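Local coordinates for protein endoglucanase (Fervidobacterium pennivorans DSM 9078, PDB 6KDD) that probably hydrolyses beta-glucosidic bonds in cellulose-like glucans, as a member of glycoside hydrolase family 5 with a TIM-barrel fold, at residues Ala182-Val187 / Tyr204-Asn209; Lys281-Glu284 / Ser289-Tyr292; Leu149-Trp154 / Val187-Leu192; Ile26-Glu31 / Phe295-Gly300. All coordinates share one frame; numbering follows the deposited sequence.

How the contacts relate
Contact 4 opens first, at 26-31 just after strand 22-25, and closes last, at 295-300 beyond strand 289-292, so it joins the loops that follow the first and eighth barrel strands and encloses the other three. Contact 3 starts at 149-154, at the start of helix 151-168. Before it closes at 187-192, contact 1 has opened at 182-187. The two share Val187 and cross, contact 1 closing at 204-209 as strand 198-204 ends. Contact 2 comes afterwards in series, a short loop between helix 269-285 and strand 289-292. Contact 4 touches contact 1 where Phe299 packs on Tyr205, and contact 2 through a probable hydrogen bond between Tyr292 OH and Phe299 O.

Contact 1: residues Ala182-Val187 / Tyr204-Asn209; sequences AHYSAV and YYEPFN
NE2 of His183 meets OE2 of Glu206 from above the carboxylate, 54° out of its plane, giving its hydrogen across 3.2 Å. The bond is also bent, with an angle of 142° at the hydrogen. The His183 ring is swung away from the backbone N (chi1 -159°), which brings its end to the acid, while the other nitrogen is held by Ser185. There His183 ND1 accepts from Ser185 N at 3.2 Å and pairs with Ser185 OG at 2.8 Å, which fixes the rotation of the ring. Both segments belong to the TIM barrel: residues 182-187 lie in the loop that leads into strand 198-204, and residues 204-209 carry the chain from the end of that strand into helix 208-211. Beside the polar pair two tyrosines lie side by side, pointing the same way, and Tyr184 CD2 comes to the edge of the Tyr204 ring at CE1, 4.0 Å away. His241 serves both, stacking on Tyr184 and bonding to Tyr204 OH. A cis peptide joins Glu206 to Pro207, the N-cap of helix 208-211, and Glu206 OE1 takes a weak, 3.5 Å hydrogen bond from Phe208 N.

Contact 2: residues Lys281-Glu284 / Ser289-Tyr292; sequences KMAE and SYAY
Tyr290 meets Glu284 of helix 269-285 with the edge of its ring. In the plane of that ring sits OE2 of Glu284, 3.8 Å from both CE2 and OH of Tyr290, and the carboxylate plane is turned 66° from the ring. The stem of the acid helps too, Glu284 CG lying 4.1 Å from Tyr290 CE2. Ala283, also on the helix, points its methyl toward the strand, and its CB stops 4.4 Å from Tyr290 CD2. Two torsions set this up: Tyr290 holds CG between its backbone N and carbonyl carbon (chi1 61°), swinging the ring out to the helix, and Glu284 runs extended beyond CG. Farther out, Lys22 forms a salt bridge with Glu284 OE2 and Arg280 another with OE1, and Tyr290 OH bonds weakly to Val317 O. Leu258 of strand 256-261 packs on both Ala283 and Tyr290, completing the beta-alpha-beta unit in which the helix covers the outside of the barrel. With a lysine and an arginine on its two oxygens, Glu284 is probably ionised, and its negative charge may be weakly favoured beside the slightly positive C-H edge at CE2.

Contact 3: residues Leu149-Trp154 / Val187-Leu192; sequences LTAEKW and VRSLKL
Trp154, whose indole meets Leu190 across the contact, donates its backbone N-H to Thr150 O, the N and O 2.7 Å apart, the shortest polar bond within the two segments and part of the first turn of helix 151-168. That helix is one of the outer helices of the TIM barrel, and the contact lays its start against the loop that leads into strand 198-204. Thr150 is the N-cap: OG1 accepts from Lys153 N at 3.2 Å in an almost straight line, 173° at the hydrogen, and so closes off the helix end. From this turn two side chains reach the loop. Ala151 points toward it, and its CB comes to 3.3 Å from Ser189 OG, a close meeting of methyl and hydroxyl. That hydroxyl has a weak hydrogen bond of its own, to Ala186 O. One turn along the helix, Trp154 carries CG anti to its backbone N (chi1 173°), which lays the indole alongside Leu190 with both side chains pointing the same way. Leu190 CD1 is at the edge of the ring system, near its plane, 3.8 Å from Trp154 CD1. The buried indole N-H does not depend on this neighbour, since it is given to Asp177 O. Pro179 touches all four contacting side chains, while Asn155 holds the loop backbone by bonding to Ser189 O and Lys191 N. On the indole rim, NE1 of Trp154 and CD1 of Leu190 stand 3.7 Å apart.

Contact 4: residues Ile26-Glu31 / Phe295-Gly300; sequences IGNALE and FCAGFG
Asn28 lays one face of its amide over the methyl of Ala297. Ala297 CB is 3.7 Å from Asn28 CG and only slightly farther from OD1 and ND2, so the methyl sits against the middle of the flat group. Asn28 has CG anti to its carbonyl carbon (chi1 -76°), and its backbone takes the left-handed region (phi 65°), which turns the side chain toward the opposite loop. Glu31 keeps this bend in shape: its carboxylate straddles two neighbouring amides, OE2 taking Asn28 N at 2.7 Å and OE1 taking Ala29 N at 2.9 Å, both on the syn side but tilted out of the carboxylate plane, OE1 the more so. Next to this pair, Ile26 and Phe295 run side by side. The ethyl arm of Ile26 lies beside the backbone N and folds again at chi2, bringing CD1 to 4.1 Å from Phe295 CB. Phe295, with CG anti to the backbone N (chi1 171°), carries its ring on to meet those of Tyr46 and Tyr302. Between the loops a water accepts from Gly27 N at 2.8 Å and from Cys296 N at 3.2 Å, joining the segments after strands 22-25 and 289-292, the neighbours at the seam of the TIM barrel. The methyl lies over a face and leaves OD1 and ND2 able to bond: ND2 gives to Trp38 O and OD1 hydrogen-bonds a glycerol, probably from crystallisation, which is consistent with a pocket able to receive hydroxyl groups.

Contact 1: residues Ala182-Val187 / Tyr204-Asn209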
loop_
_atom_site.group_PDB
_atom_site.type_symbol
_atom_site.label_atom_id
_atom_site.label_comp_id
_atom_site.label_asym_id
_atom_site.label_seq_id
_atom_site.Cartn_x
_atom_site.Cartn_y
_atom_site.Cartn_z
ATOM N N ALA A 182 -8.762 -0.008 4.923
ATOM C CA ALA A 182 -8.871 -0.500 3.545
ATOM C C ALA A 182 -9.358 -1.955 3.443
ATOM O O ALA A 182 -8.898 -2.709 2.596
ATOM C CB ALA A 182 -7.564 -0.285 2.762
ATOM N N HIS A 183 -10.300 -2.362 4.300
ATOM C CA HIS A 183 -10.960 -3.655 4.195
ATOM C C HIS A 183 -11.722 -3.769 2.882
ATOM O O HIS A 183 -12.297 -2.777 2.425
ATOM C CB HIS A 183 -11.945 -3.795 5.361
ATOM C CG HIS A 183 -12.310 -5.206 5.656
ATOM N ND1 HIS A 183 -13.480 -5.777 5.191
ATOM C CD2 HIS A 183 -11.651 -6.167 6.331
ATOM C CE1 HIS A 183 -13.532 -7.031 5.595
ATOM N NE2 HIS A 183 -12.420 -7.289 6.285
ATOM N N TYR A 184 -11.720 -4.980 2.294
ATOM C CA TYR A 184 -12.334 -5.247 0.999
ATOM C C TYR A 184 -13.798 -4.795 1.041
ATOM O O TYR A 184 -14.316 -4.249 0.057
ATOM C CB TYR A 184 -12.199 -6.733 0.612
ATOM C CG TYR A 184 -13.259 -7.608 1.243
ATOM C CD1 TYR A 184 -14.540 -7.668 0.699
ATOM C CD2 TYR A 184 -13.016 -8.295 2.425
ATOM C CE1 TYR A 184 -15.544 -8.416 1.285
ATOM C CE2 TYR A 184 -14.015 -9.047 3.031
ATOM C CZ TYR A 184 -15.272 -9.103 2.455
ATOM O OH TYR A 184 -16.253 -9.851 3.028
ATOM N N SER A 185 -14.439 -4.995 2.207
ATOM C CA SER A 185 -15.855 -4.711 2.358
ATOM C C SER A 185 -16.132 -3.209 2.259
ATOM O O SER A 185 -17.208 -2.833 1.825
ATOM C CB SER A 185 -16.434 -5.337 3.607
ATOM O OG SER A 185 -15.998 -4.637 4.765
ATOM N N ALA A 186 -15.130 -2.367 2.567
ATOM C CA ALA A 186 -15.308 -0.936 2.779
ATOM C C ALA A 186 -15.379 -0.150 1.467
ATOM O O ALA A 186 -15.715 1.039 1.445
ATOM C CB ALA A 186 -14.234 -0.413 3.705
ATOM N N VAL A 187 -15.103 -0.853 0.370
ATOM C CA VAL A 187 -15.082 -0.329 -0.985
ATOM C C VAL A 187 -16.435 0.310 -1.315
ATOM O O VAL A 187 -16.481 1.443 -1.809
ATOM C CB VAL A 187 -14.581 -1.456 -1.909
ATOM C CG1 VAL A 187 -15.527 -2.150 -2.893
ATOM C CG2 VAL A 187 -13.107 -1.372 -2.298
ATOM N N TYR A 204 -5.826 -6.798 1.762
ATOM C CA TYR A 204 -6.512 -8.050 2.053
ATOM C C TYR A 204 -5.688 -8.898 3.021
ATOM O O TYR A 204 -4.558 -9.294 2.706
ATOM C CB TYR A 204 -6.838 -8.804 0.763
ATOM C CG TYR A 204 -7.773 -9.971 1.017
ATOM C CD1 TYR A 204 -9.138 -9.764 1.200
ATOM C CD2 TYR A 204 -7.298 -11.272 1.068
ATOM C CE1 TYR A 204 -10.022 -10.828 1.416
ATOM C CE2 TYR A 204 -8.173 -12.348 1.242
ATOM C CZ TYR A 204 -9.535 -12.125 1.418
ATOM O OH TYR A 204 -10.383 -13.195 1.638
ATOM N N TYR A 205 -6.272 -9.148 4.205
ATOM C CA TYR A 205 -5.640 -9.996 5.210
ATOM C C TYR A 205 -6.616 -11.064 5.755
ATOM O O TYR A 205 -6.382 -11.587 6.835
ATOM C CB TYR A 205 -5.042 -9.130 6.332
ATOM C CG TYR A 205 -3.878 -8.247 5.921
ATOM C CD1 TYR A 205 -2.611 -8.779 5.713
ATOM C CD2 TYR A 205 -4.040 -6.874 5.739
ATOM C CE1 TYR A 205 -1.514 -7.987 5.384
ATOM C CE2 TYR A 205 -2.971 -6.076 5.324
ATOM C CZ TYR A 205 -1.704 -6.625 5.163
ATOM O OH TYR A 205 -0.638 -5.820 4.858
ATOM N N GLU A 206 -7.626 -11.491 4.978
ATOM C CA GLU A 206 -8.598 -12.476 5.474
ATOM C C GLU A 206 -8.111 -13.899 5.210
ATOM O O GLU A 206 -7.582 -14.173 4.154
ATOM C CB GLU A 206 -9.957 -12.320 4.783
ATOM C CG GLU A 206 -10.675 -11.037 5.147
ATOM C CD GLU A 206 -10.702 -10.753 6.642
ATOM O OE1 GLU A 206 -10.982 -11.687 7.416
ATOM O OE2 GLU A 206 -10.411 -9.612 7.033
ATOM N N PRO A 207 -8.285 -14.885 6.120
ATOM C CA PRO A 207 -8.832 -14.661 7.459
ATOM C C PRO A 207 -7.803 -13.969 8.355
ATOM O O PRO A 207 -6.651 -14.389 8.407
ATOM C CB PRO A 207 -9.024 -16.097 8.013
ATOM C CG PRO A 207 -8.882 -17.035 6.827
ATOM C CD PRO A 207 -7.983 -16.305 5.855
ATOM N N PHE A 208 -8.249 -12.967 9.129
ATOM C CA PHE A 208 -7.351 -12.201 9.988
ATOM C C PHE A 208 -6.657 -13.085 11.024
ATOM O O PHE A 208 -5.505 -12.856 11.374
ATOM C CB PHE A 208 -8.089 -11.044 10.678
ATOM C CG PHE A 208 -7.176 -10.034 11.327
ATOM C CD1 PHE A 208 -6.533 -9.060 10.568
ATOM C CD2 PHE A 208 -6.930 -10.074 12.690
ATOM C CE1 PHE A 208 -5.690 -8.128 11.168
ATOM C CE2 PHE A 208 -6.090 -9.149 13.288
ATOM C CZ PHE A 208 -5.461 -8.188 12.528
ATOM N N ASN A 209 -7.358 -14.119 11.513
ATOM C CA ASN A 209 -6.813 -14.978 12.560
ATOM C C ASN A 209 -5.638 -15.804 12.048
ATOM O O ASN A 209 -4.827 -16.285 12.839
ATOM C CB ASN A 209 -7.886 -15.894 13.162
ATOM C CG ASN A 209 -8.706 -15.113 14.167
ATOM O OD1 ASN A 209 -8.318 -14.015 14.575
ATOM N ND2 ASN A 209 -9.835 -15.668 14.584
#

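Contact 2: residues Lys281-Glu284 / Ser289-Tyr292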
loop_
_atom_site.group_PDB
_atom_site.type_symbol
_atom_site.label_atom_id
_atom_site.label_comp_id
_atom_site.label_asym_id
_atom_site.label_seq_id
_atom_site.Cartn_x
_atom_site.Cartn_y
_atom_site.Cartn_z
ATOM N N LYS A 281 -3.373 -15.063 -7.287
ATOM C CA LYS A 281 -4.104 -15.533 -8.464
ATOM C C LYS A 281 -5.513 -14.949 -8.512
ATOM O O LYS A 281 -6.034 -14.683 -9.586
ATOM C CB LYS A 281 -4.205 -17.055 -8.517
ATOM C CG LYS A 281 -2.882 -17.764 -8.760
ATOM C CD LYS A 281 -3.017 -19.259 -8.603
ATOM C CE LYS A 281 -2.643 -20.003 -9.869
ATOM N NZ LYS A 281 -1.173 -20.152 -10.009
ATOM N N MET A 282 -6.127 -14.695 -7.356
ATOM C CA MET A 282 -7.456 -14.096 -7.370
ATOM C C MET A 282 -7.389 -12.648 -7.840
ATOM O O MET A 282 -8.276 -12.186 -8.560
ATOM C CB MET A 282 -8.159 -14.165 -6.012
ATOM C CG MET A 282 -9.689 -14.228 -6.120
ATOM S SD MET A 282 -10.225 -15.800 -6.896
ATOM C CE MET A 282 -10.080 -16.944 -5.524
ATOM N N ALA A 283 -6.345 -11.915 -7.436
ATOM C CA ALA A 283 -6.205 -10.531 -7.886
ATOM C C ALA A 283 -6.004 -10.530 -9.407
ATOM O O ALA A 283 -6.637 -9.760 -10.124
ATOM C CB ALA A 283 -5.023 -9.881 -7.141
ATOM N N GLU A 284 -5.192 -11.463 -9.914
ATOM C CA GLU A 284 -4.960 -11.586 -11.351
ATOM C C GLU A 284 -6.244 -11.941 -12.099
ATOM O O GLU A 284 -6.549 -11.327 -13.125
ATOM C CB GLU A 284 -3.827 -12.574 -11.625
ATOM C CG GLU A 284 -2.489 -11.986 -11.231
ATOM C CD GLU A 284 -1.234 -12.714 -11.646
ATOM O OE1 GLU A 284 -1.257 -13.965 -11.704
ATOM O OE2 GLU A 284 -0.217 -12.004 -11.879
ATOM N N SER A 289 -4.361 -4.932 -9.821
ATOM C CA SER A 289 -2.914 -4.910 -9.624
ATOM C C SER A 289 -2.664 -5.245 -8.148
ATOM O O SER A 289 -3.581 -5.175 -7.330
ATOM C CB SER A 289 -2.303 -3.557 -9.941
ATOM O OG SER A 289 -3.008 -2.542 -9.234
ATOM N N TYR A 290 -1.408 -5.471 -7.771
ATOM C CA TYR A 290 -1.205 -5.822 -6.375
ATOM C C TYR A 290 0.181 -5.421 -5.883
ATOM O O TYR A 290 1.100 -5.307 -6.672
ATOM C CB TYR A 290 -1.373 -7.331 -6.179
ATOM C CG TYR A 290 -0.454 -8.272 -6.922
ATOM C CD1 TYR A 290 0.787 -8.654 -6.411
ATOM C CD2 TYR A 290 -0.858 -8.836 -8.130
ATOM C CE1 TYR A 290 1.616 -9.530 -7.091
ATOM C CE2 TYR A 290 -0.038 -9.742 -8.811
ATOM C CZ TYR A 290 1.187 -10.112 -8.284
ATOM O OH TYR A 290 2.011 -11.019 -8.942
ATOM N N ALA A 291 0.308 -5.331 -4.560
ATOM C CA ALA A 291 1.598 -5.144 -3.909
ATOM C C ALA A 291 1.630 -5.991 -2.644
ATOM O O ALA A 291 0.843 -5.809 -1.702
ATOM C CB ALA A 291 1.888 -3.693 -3.621
ATOM N N TYR A 292 2.558 -6.944 -2.662
ATOM C CA TYR A 292 2.719 -7.858 -1.558
ATOM C C TYR A 292 3.219 -7.110 -0.316
ATOM O O TYR A 292 4.074 -6.234 -0.435
ATOM C CB TYR A 292 3.679 -8.970 -1.966
ATOM C CG TYR A 292 3.953 -9.921 -0.826
ATOM C CD1 TYR A 292 2.964 -10.812 -0.405
ATOM C CD2 TYR A 292 5.169 -9.896 -0.144
ATOM C CE1 TYR A 292 3.180 -11.646 0.690
ATOM C CE2 TYR A 292 5.420 -10.780 0.905
ATOM C CZ TYR A 292 4.406 -11.624 1.334
ATOM O OH TYR A 292 4.611 -12.457 2.389
#

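Contact 3: residues Leu149-Trp154 / Val187-Leu192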
loop_
_atom_site.group_PDB
_atom_site.type_symbol
_atom_site.label_atom_id
_atom_site.label_comp_id
_atom_site.label_asym_id
_atom_site.label_seq_id
_atom_site.Cartn_x
_atom_site.Cartn_y
_atom_site.Cartn_z
ATOM N N LEU A 149 -11.030 8.592 11.676
ATOM C CA LEU A 149 -11.135 8.878 10.260
ATOM C C LEU A 149 -12.091 7.868 9.643
ATOM O O LEU A 149 -11.668 6.932 8.950
ATOM C CB LEU A 149 -9.743 8.907 9.596
ATOM C CG LEU A 149 -9.698 9.370 8.137
ATOM C CD1 LEU A 149 -10.291 10.782 7.960
ATOM C CD2 LEU A 149 -8.268 9.313 7.611
ATOM N N THR A 150 -13.405 8.112 9.874
ATOM C CA THR A 150 -14.480 7.258 9.406
ATOM C C THR A 150 -14.682 7.399 7.908
ATOM O O THR A 150 -14.149 8.318 7.281
ATOM C CB THR A 150 -15.786 7.592 10.138
ATOM O OG1 THR A 150 -16.166 8.905 9.718
ATOM C CG2 THR A 150 -15.615 7.531 11.634
ATOM N N ALA A 151 -15.467 6.482 7.342
ATOM C CA ALA A 151 -15.769 6.488 5.919
ATOM C C ALA A 151 -16.317 7.855 5.513
ATOM O O ALA A 151 -15.965 8.391 4.456
ATOM C CB ALA A 151 -16.758 5.400 5.590
ATOM N N GLU A 152 -17.195 8.385 6.382
ATOM C CA GLU A 152 -17.849 9.670 6.198
ATOM C C GLU A 152 -16.791 10.772 6.140
ATOM O O GLU A 152 -16.746 11.489 5.147
ATOM C CB GLU A 152 -18.886 9.919 7.302
ATOM C CG GLU A 152 -19.991 10.883 6.872
ATOM C CD GLU A 152 -20.595 11.746 7.973
ATOM O OE1 GLU A 152 -20.270 12.953 8.015
ATOM O OE2 GLU A 152 -21.399 11.222 8.778
ATOM N N LYS A 153 -15.937 10.853 7.174
ATOM C CA LYS A 153 -14.890 11.854 7.283
ATOM C C LYS A 153 -13.830 11.710 6.181
ATOM O O LYS A 153 -13.284 12.719 5.736
ATOM C CB LYS A 153 -14.250 11.819 8.669
ATOM C CG LYS A 153 -15.177 12.199 9.811
ATOM C CD LYS A 153 -14.485 13.019 10.894
ATOM C CE LYS A 153 -15.424 13.519 11.980
ATOM N NZ LYS A 153 -16.216 14.704 11.559
ATOM N N TRP A 154 -13.594 10.479 5.704
ATOM C CA TRP A 154 -12.623 10.213 4.644
ATOM C C TRP A 154 -13.160 10.679 3.286
ATOM O O TRP A 154 -12.416 11.259 2.490
ATOM C CB TRP A 154 -12.187 8.729 4.649
ATOM C CG TRP A 154 -11.312 8.292 3.513
ATOM C CD1 TRP A 154 -11.590 7.330 2.590
ATOM C CD2 TRP A 154 -10.002 8.801 3.174
ATOM N NE1 TRP A 154 -10.559 7.232 1.678
ATOM C CE2 TRP A 154 -9.556 8.091 2.045
ATOM C CE3 TRP A 154 -9.165 9.781 3.721
ATOM C CZ2 TRP A 154 -8.315 8.339 1.439
ATOM C CZ3 TRP A 154 -7.927 10.012 3.145
ATOM C CH2 TRP A 154 -7.519 9.301 2.016
ATOM N N VAL A 187 -15.103 -0.853 0.370
ATOM C CA VAL A 187 -15.082 -0.329 -0.985
ATOM C C VAL A 187 -16.435 0.310 -1.315
ATOM O O VAL A 187 -16.481 1.443 -1.809
ATOM C CB VAL A 187 -14.581 -1.456 -1.909
ATOM C CG1 VAL A 187 -15.527 -2.150 -2.893
ATOM C CG2 VAL A 187 -13.107 -1.372 -2.298
ATOM N N ARG A 188 -17.526 -0.360 -0.908
ATOM C CA ARG A 188 -18.883 0.114 -1.152
ATOM C C ARG A 188 -19.173 1.393 -0.368
ATOM O O ARG A 188 -20.048 2.167 -0.756
ATOM C CB ARG A 188 -19.922 -0.963 -0.820
ATOM C CG ARG A 188 -19.844 -2.198 -1.702
ATOM C CD ARG A 188 -21.142 -2.540 -2.410
ATOM N NE ARG A 188 -20.773 -3.627 -3.300
ATOM C CZ ARG A 188 -21.299 -4.845 -3.296
ATOM N NH1 ARG A 188 -22.284 -5.149 -2.465
ATOM N NH2 ARG A 188 -20.840 -5.750 -4.145
ATOM N N SER A 189 -18.421 1.672 0.704
ATOM C CA SER A 189 -18.722 2.882 1.458
ATOM C C SER A 189 -17.895 4.101 1.005
ATOM O O SER A 189 -17.895 5.170 1.631
ATOM C CB SER A 189 -18.712 2.622 2.940
ATOM O OG SER A 189 -17.481 2.994 3.505
ATOM N N LEU A 190 -17.245 3.985 -0.153
ATOM C CA LEU A 190 -16.408 5.067 -0.662
ATOM C C LEU A 190 -17.225 5.916 -1.641
ATOM O O LEU A 190 -17.828 5.380 -2.559
ATOM C CB LEU A 190 -15.236 4.364 -1.353
ATOM C CG LEU A 190 -13.931 5.113 -1.577
ATOM C CD1 LEU A 190 -13.354 5.718 -0.311
ATOM C CD2 LEU A 190 -12.949 4.161 -2.247
ATOM N N LYS A 191 -17.252 7.238 -1.443
ATOM C CA LYS A 191 -17.830 8.148 -2.427
ATOM C C LYS A 191 -16.779 8.649 -3.424
ATOM O O LYS A 191 -15.949 9.482 -3.091
ATOM C CB LYS A 191 -18.505 9.323 -1.712
ATOM C CG LYS A 191 -19.555 10.051 -2.542
ATOM C CD LYS A 191 -20.167 11.250 -1.844
ATOM C CE LYS A 191 -20.862 10.898 -0.544
ATOM N NZ LYS A 191 -20.741 11.993 0.450
ATOM N N LEU A 192 -16.840 8.166 -4.671
ATOM C CA LEU A 192 -15.865 8.505 -5.698
ATOM C C LEU A 192 -16.117 9.904 -6.261
ATOM O O LEU A 192 -17.249 10.268 -6.549
ATOM C CB LEU A 192 -15.932 7.469 -6.827
ATOM C CG LEU A 192 -15.492 6.055 -6.450
ATOM C CD1 LEU A 192 -15.707 5.096 -7.614
ATOM C CD2 LEU A 192 -14.036 6.031 -6.015
#

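Contact 4: residues Ile26-Glu31 / Phe295-Gly300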
loop_
_atom_site.group_PDB
_atom_site.type_symbol
_atom_site.label_atom_id
_atom_site.label_comp_id
_atom_site.label_asym_id
_atom_site.label_seq_id
_atom_site.Cartn_x
_atom_site.Cartn_y
_atom_site.Cartn_z
ATOM N N ILE A 26 7.878 -1.854 0.243
ATOM C CA ILE A 26 9.084 -1.829 1.077
ATOM C C ILE A 26 8.678 -1.354 2.461
ATOM O O ILE A 26 8.664 -0.149 2.687
ATOM C CB ILE A 26 10.144 -0.854 0.514
ATOM C CG1 ILE A 26 10.285 -0.942 -1.010
ATOM C CG2 ILE A 26 11.470 -0.972 1.284
ATOM C CD1 ILE A 26 10.525 -2.319 -1.510
ATOM N N GLY A 27 8.320 -2.294 3.347
ATOM C CA GLY A 27 7.753 -1.939 4.636
ATOM C C GLY A 27 8.791 -2.019 5.763
ATOM O O GLY A 27 9.938 -2.513 5.564
ATOM N N ASN A 28 8.370 -1.524 6.952
ATOM C CA ASN A 28 9.230 -1.479 8.140
ATOM C C ASN A 28 10.413 -0.539 7.941
ATOM O O ASN A 28 11.456 -0.707 8.587
ATOM C CB ASN A 28 9.701 -2.874 8.590
ATOM C CG ASN A 28 8.596 -3.627 9.299
ATOM O OD1 ASN A 28 7.497 -3.775 8.762
ATOM N ND2 ASN A 28 8.874 -4.141 10.484
ATOM N N ALA A 29 10.229 0.471 7.074
ATOM C CA ALA A 29 11.326 1.330 6.661
ATOM C C ALA A 29 10.924 2.787 6.922
ATOM O O ALA A 29 11.025 3.255 8.076
ATOM C CB ALA A 29 11.677 1.015 5.204
ATOM N N LEU A 30 10.356 3.485 5.908
ATOM C CA LEU A 30 10.200 4.935 6.046
ATOM C C LEU A 30 8.897 5.296 6.748
ATOM O O LEU A 30 8.700 6.481 7.039
ATOM C CB LEU A 30 10.244 5.664 4.681
ATOM C CG LEU A 30 11.641 5.732 4.020
ATOM C CD1 LEU A 30 11.502 6.145 2.573
ATOM C CD2 LEU A 30 12.496 6.773 4.760
ATOM N N GLU A 31 8.034 4.302 7.053
ATOM C CA GLU A 31 6.788 4.583 7.764
ATOM C C GLU A 31 6.948 4.359 9.274
ATOM O O GLU A 31 5.972 4.496 10.032
ATOM C CB GLU A 31 5.634 3.762 7.152
ATOM C CG GLU A 31 5.553 2.292 7.618
ATOM C CD GLU A 31 6.554 1.279 7.074
ATOM O OE1 GLU A 31 7.654 1.693 6.609
ATOM O OE2 GLU A 31 6.217 0.052 7.083
ATOM N N PHE A 295 8.528 -6.730 1.527
ATOM C CA PHE A 295 9.742 -7.185 0.860
ATOM C C PHE A 295 10.662 -8.001 1.773
ATOM O O PHE A 295 10.974 -9.147 1.425
ATOM C CB PHE A 295 10.495 -5.990 0.275
ATOM C CG PHE A 295 11.881 -6.289 -0.252
ATOM C CD1 PHE A 295 12.053 -7.187 -1.311
ATOM C CD2 PHE A 295 12.992 -5.597 0.235
ATOM C CE1 PHE A 295 13.324 -7.428 -1.825
ATOM C CE2 PHE A 295 14.264 -5.863 -0.250
ATOM C CZ PHE A 295 14.431 -6.786 -1.277
ATOM N N CYS A 296 11.125 -7.431 2.915
ATOM C CA CYS A 296 12.159 -8.135 3.675
ATOM C C CYS A 296 12.024 -8.156 5.205
ATOM O O CYS A 296 13.010 -8.512 5.880
ATOM C CB CYS A 296 13.550 -7.579 3.375
ATOM S SG CYS A 296 13.711 -5.791 3.687
ATOM N N ALA A 297 10.867 -7.854 5.778
ATOM C CA ALA A 297 10.797 -7.848 7.248
ATOM C C ALA A 297 9.963 -9.051 7.743
ATOM O O ALA A 297 10.138 -10.153 7.249
ATOM C CB ALA A 297 10.278 -6.509 7.779
ATOM N N GLY A 298 9.035 -8.850 8.695
ATOM C CA GLY A 298 8.335 -9.965 9.323
ATOM C C GLY A 298 7.411 -10.768 8.400
ATOM O O GLY A 298 6.958 -11.857 8.778
ATOM N N PHE A 299 7.015 -10.182 7.257
ATOM C CA PHE A 299 6.211 -10.886 6.265
ATOM C C PHE A 299 7.040 -11.103 5.006
ATOM O O PHE A 299 6.468 -11.384 3.971
ATOM C CB PHE A 299 5.063 -9.967 5.819
ATOM C CG PHE A 299 3.957 -9.732 6.820
ATOM C CD1 PHE A 299 4.151 -8.951 7.963
ATOM C CD2 PHE A 299 2.690 -10.211 6.563
ATOM C CE1 PHE A 299 3.097 -8.727 8.831
ATOM C CE2 PHE A 299 1.638 -9.964 7.420
ATOM C CZ PHE A 299 1.850 -9.255 8.577
ATOM N N GLY A 300 8.372 -10.941 5.094
ATOM C CA GLY A 300 9.256 -10.758 3.951
ATOM C C GLY A 300 9.348 -11.958 2.987
ATOM O O GLY A 300 9.191 -13.139 3.359
HETATM O O HOH W 1 9.871 -4.566 3.656
#